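Local structure of hyaluronidase (Thermobaculum terrenum, 5DIY) at residues Trp375-Leu386 / Phe432-Arg442. The protein probably hydrolyses O-linked N-acetylglucosamine as a family 84 glycoside hydrolase. Sequence-based numbering, arbitrary orientation.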
# COMPACT_ATOMS: atom_id res chain seq x y z
N TRP C 375 0.64 -14.13 -6.01
CA TRP C 375 2.04 -13.72 -6.10
C TRP C 375 2.94 -14.95 -6.10
O TRP C 375 3.91 -14.99 -6.84
CB TRP C 375 2.40 -12.74 -4.98
CG TRP C 375 1.81 -11.37 -5.20
CD1 TRP C 375 2.38 -10.33 -5.86
CD2 TRP C 375 0.51 -10.91 -4.77
NE1 TRP C 375 1.54 -9.24 -5.87
CE2 TRP C 375 0.38 -9.58 -5.21
CE3 TRP C 375 -0.54 -11.49 -4.06
CZ2 TRP C 375 -0.76 -8.81 -4.95
CZ3 TRP C 375 -1.68 -10.73 -3.80
CH2 TRP C 375 -1.78 -9.40 -4.25
N LEU C 376 2.62 -15.94 -5.27
CA LEU C 376 3.34 -17.22 -5.26
C LEU C 376 3.27 -17.96 -6.60
O LEU C 376 4.27 -18.48 -7.08
CB LEU C 376 2.83 -18.15 -4.15
CG LEU C 376 3.14 -17.78 -2.70
CD1 LEU C 376 2.33 -18.66 -1.75
CD2 LEU C 376 4.63 -17.92 -2.40
N GLU C 377 2.08 -17.99 -7.21
CA GLU C 377 1.88 -18.65 -8.49
C GLU C 377 2.72 -18.04 -9.60
O GLU C 377 3.42 -18.76 -10.32
CB GLU C 377 0.39 -18.61 -8.90
CG GLU C 377 -0.48 -19.59 -8.11
CD GLU C 377 -1.97 -19.43 -8.41
OE1 GLU C 377 -2.36 -18.56 -9.21
OE2 GLU C 377 -2.77 -20.20 -7.83
N GLU C 378 2.66 -16.72 -9.73
CA GLU C 378 3.47 -16.02 -10.73
C GLU C 378 4.97 -16.03 -10.42
O GLU C 378 5.78 -16.05 -11.34
CB GLU C 378 2.92 -14.61 -10.99
CG GLU C 378 1.79 -14.63 -12.00
CD GLU C 378 0.92 -13.39 -12.04
OE1 GLU C 378 1.37 -12.29 -11.63
OE2 GLU C 378 -0.22 -13.50 -12.53
N TYR C 379 5.33 -16.07 -9.13
CA TYR C 379 6.73 -16.28 -8.72
C TYR C 379 7.29 -17.61 -9.26
O TYR C 379 8.38 -17.64 -9.84
CB TYR C 379 6.83 -16.25 -7.20
CG TYR C 379 8.22 -16.31 -6.60
CD1 TYR C 379 9.03 -15.18 -6.59
CD2 TYR C 379 8.70 -17.47 -6.00
CE1 TYR C 379 10.29 -15.21 -6.00
CE2 TYR C 379 9.96 -17.51 -5.42
CZ TYR C 379 10.75 -16.38 -5.42
OH TYR C 379 12.00 -16.41 -4.85
N LYS C 380 6.54 -18.70 -9.07
CA LYS C 380 6.93 -20.00 -9.63
C LYS C 380 7.05 -19.95 -11.15
O LYS C 380 8.01 -20.48 -11.71
CB LYS C 380 5.98 -21.13 -9.22
CG LYS C 380 6.20 -22.42 -10.01
CD LYS C 380 5.87 -23.69 -9.24
CE LYS C 380 6.29 -24.92 -10.04
NZ LYS C 380 5.61 -25.00 -11.37
N LEU C 381 6.08 -19.34 -11.82
CA LEU C 381 6.15 -19.19 -13.28
C LEU C 381 7.45 -18.50 -13.73
O LEU C 381 8.14 -19.01 -14.61
CB LEU C 381 4.91 -18.45 -13.82
CG LEU C 381 3.70 -19.26 -14.34
CD1 LEU C 381 3.56 -20.65 -13.72
CD2 LEU C 381 2.41 -18.47 -14.21
N TRP C 382 7.79 -17.36 -13.12
CA TRP C 382 9.04 -16.66 -13.48
C TRP C 382 10.25 -17.56 -13.26
O TRP C 382 11.20 -17.54 -14.04
CB TRP C 382 9.21 -15.35 -12.69
CG TRP C 382 8.36 -14.19 -13.14
CD1 TRP C 382 7.48 -13.49 -12.38
CD2 TRP C 382 8.35 -13.57 -14.43
NE1 TRP C 382 6.90 -12.48 -13.12
CE2 TRP C 382 7.42 -12.51 -14.38
CE3 TRP C 382 9.02 -13.82 -15.64
CZ2 TRP C 382 7.14 -11.70 -15.49
CZ3 TRP C 382 8.75 -13.01 -16.74
CH2 TRP C 382 7.82 -11.96 -16.65
N THR C 383 10.20 -18.37 -12.20
CA THR C 383 11.24 -19.37 -11.89
C THR C 383 11.34 -20.46 -12.96
O THR C 383 12.45 -20.82 -13.37
CB THR C 383 10.99 -20.01 -10.51
OG1 THR C 383 10.71 -18.98 -9.55
CG2 THR C 383 12.20 -20.83 -10.05
N ASP C 384 10.19 -20.97 -13.42
CA ASP C 384 10.14 -21.93 -14.53
C ASP C 384 10.81 -21.36 -15.78
O ASP C 384 11.52 -22.08 -16.49
CB ASP C 384 8.69 -22.32 -14.90
CG ASP C 384 7.99 -23.15 -13.83
OD1 ASP C 384 8.65 -23.85 -13.04
OD2 ASP C 384 6.75 -23.11 -13.80
N TYR C 385 10.61 -20.07 -16.03
CA TYR C 385 11.13 -19.44 -17.24
C TYR C 385 12.65 -19.23 -17.15
O TYR C 385 13.37 -19.43 -18.13
CB TYR C 385 10.42 -18.12 -17.55
CG TYR C 385 8.90 -18.18 -17.55
CD1 TYR C 385 8.19 -19.39 -17.67
CD2 TYR C 385 8.16 -17.00 -17.47
CE1 TYR C 385 6.80 -19.42 -17.67
CE2 TYR C 385 6.77 -17.02 -17.48
CZ TYR C 385 6.10 -18.23 -17.57
OH TYR C 385 4.72 -18.24 -17.58
N LEU C 386 13.14 -18.85 -15.97
CA LEU C 386 14.58 -18.74 -15.73
C LEU C 386 15.30 -20.07 -15.94
O LEU C 386 16.41 -20.09 -16.46
CB LEU C 386 14.87 -18.24 -14.31
CG LEU C 386 14.68 -16.75 -14.07
CD1 LEU C 386 14.78 -16.45 -12.58
CD2 LEU C 386 15.70 -15.93 -14.85
N PHE C 432 0.28 -11.29 -16.85
CA PHE C 432 0.44 -11.53 -15.41
C PHE C 432 -0.31 -10.46 -14.63
O PHE C 432 -0.29 -9.30 -15.01
CB PHE C 432 1.93 -11.56 -15.00
CG PHE C 432 2.62 -12.89 -15.23
CD1 PHE C 432 2.09 -13.88 -16.07
CD2 PHE C 432 3.85 -13.14 -14.61
CE1 PHE C 432 2.76 -15.07 -16.27
CE2 PHE C 432 4.51 -14.34 -14.80
CZ PHE C 432 3.97 -15.31 -15.64
N ARG C 433 -0.98 -10.87 -13.56
CA ARG C 433 -1.80 -9.98 -12.73
C ARG C 433 -1.00 -9.26 -11.64
O ARG C 433 -1.43 -8.21 -11.17
CB ARG C 433 -2.93 -10.77 -12.06
CG ARG C 433 -3.91 -11.43 -13.02
CD ARG C 433 -4.44 -12.73 -12.41
NE ARG C 433 -5.62 -13.26 -13.08
CZ ARG C 433 -6.19 -14.44 -12.81
NH1 ARG C 433 -5.68 -15.25 -11.87
NH2 ARG C 433 -7.27 -14.82 -13.48
N THR C 434 0.13 -9.83 -11.23
CA THR C 434 0.95 -9.26 -10.16
C THR C 434 2.24 -8.66 -10.68
O THR C 434 2.66 -8.92 -11.81
CB THR C 434 1.31 -10.28 -9.08
OG1 THR C 434 2.41 -11.10 -9.51
CG2 THR C 434 0.11 -11.15 -8.69
N ARG C 435 2.88 -7.88 -9.81
CA ARG C 435 4.17 -7.25 -10.10
C ARG C 435 5.31 -7.97 -9.36
O ARG C 435 6.33 -7.36 -9.03
CB ARG C 435 4.11 -5.76 -9.72
CG ARG C 435 5.28 -4.93 -10.25
CD ARG C 435 4.87 -3.74 -11.10
NE ARG C 435 4.73 -2.51 -10.33
CZ ARG C 435 5.37 -1.35 -10.54
NH1 ARG C 435 6.26 -1.17 -11.51
NH2 ARG C 435 5.09 -0.32 -9.75
N VAL C 436 5.15 -9.27 -9.12
CA VAL C 436 6.23 -10.08 -8.54
C VAL C 436 7.42 -10.11 -9.50
O VAL C 436 7.24 -10.25 -10.71
CB VAL C 436 5.76 -11.50 -8.15
CG1 VAL C 436 5.47 -12.37 -9.36
CG2 VAL C 436 6.77 -12.18 -7.23
N CYS C 437 8.62 -9.92 -8.95
CA CYS C 437 9.88 -9.79 -9.69
C CYS C 437 9.98 -8.53 -10.57
O CYS C 437 10.91 -8.42 -11.39
CB CYS C 437 10.18 -11.05 -10.53
SG CYS C 437 10.02 -12.62 -9.64
N GLY C 438 9.08 -7.57 -10.37
CA GLY C 438 8.96 -6.42 -11.26
C GLY C 438 8.98 -6.84 -12.72
O GLY C 438 8.39 -7.87 -13.09
N ASP C 439 9.68 -6.05 -13.54
CA ASP C 439 10.02 -6.45 -14.89
C ASP C 439 11.48 -6.91 -15.00
O ASP C 439 12.04 -6.98 -16.09
CB ASP C 439 9.73 -5.29 -15.84
CG ASP C 439 8.25 -5.02 -15.97
OD1 ASP C 439 7.55 -5.81 -16.65
OD2 ASP C 439 7.77 -4.04 -15.38
N VAL C 440 12.09 -7.28 -13.88
CA VAL C 440 13.52 -7.61 -13.86
C VAL C 440 13.75 -8.97 -14.53
O VAL C 440 14.62 -9.10 -15.38
CB VAL C 440 14.09 -7.61 -12.42
CG1 VAL C 440 15.59 -7.90 -12.46
CG2 VAL C 440 13.82 -6.28 -11.73
N VAL C 441 12.96 -9.97 -14.15
CA VAL C 441 13.08 -11.29 -14.77
C VAL C 441 12.64 -11.19 -16.23
O VAL C 441 13.32 -11.71 -17.12
CB VAL C 441 12.30 -12.38 -14.00
CG1 VAL C 441 12.38 -13.72 -14.72
CG2 VAL C 441 12.85 -12.52 -12.60
N ARG C 442 11.53 -10.50 -16.48
CA ARG C 442 11.07 -10.23 -17.85
C ARG C 442 12.19 -9.70 -18.74
O ARG C 442 12.48 -10.30 -19.79
CB ARG C 442 9.91 -9.23 -17.85
CG ARG C 442 9.23 -9.04 -19.20
CD ARG C 442 8.33 -7.81 -19.19
NE ARG C 442 7.23 -7.98 -18.25
CZ ARG C 442 6.12 -8.67 -18.48
NH1 ARG C 442 5.91 -9.26 -19.65
NH2 ARG C 442 5.19 -8.76 -17.53
O HOH W 1 5.26 -10.05 -12.70
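In the helical region that follows the TIM barrel, the connection into helix 440-451 packs against helix 373-398, and Glu378 illustrates how one carboxylate can hold an irregular backbone. Its OE1 accepts from Thr434 N through the syn lone pair (2.8 Å) and from Thr434 OG1 on the anti side (2.6 Å), while OE2 takes Arg433 N at 2.9 Å. The Glu378 carboxylate lies nearly parallel to the Phe432 ring, and Glu378 CG sits over one face of that ring. Phe432 in turn points an edge at a face of Trp382, the planes at 68°. With CG anti to the carbonyl carbon (chi1 -76°), the Trp382 indole reaches across and inserts between Phe432 and, on the opposite face, Cys437 CB and Val441 CB. Trp382 NE1 donates to a water 3.0 Å away that bridges to Thr434 O and Val436 O. Without the indole, as with an alanine at Trp382, this water would probably lose its donor and a gap would open between Phe432 and Val441. Toward the barrel, Thr434 CG2 sits over the pyrrole ring of Trp375, whose NE1 is hydrogen-bonded to Pro233 O. Helix 340-362 meets Tyr379, helix 322-336 meets Leu386, and helix 412-428 packs against Tyr385.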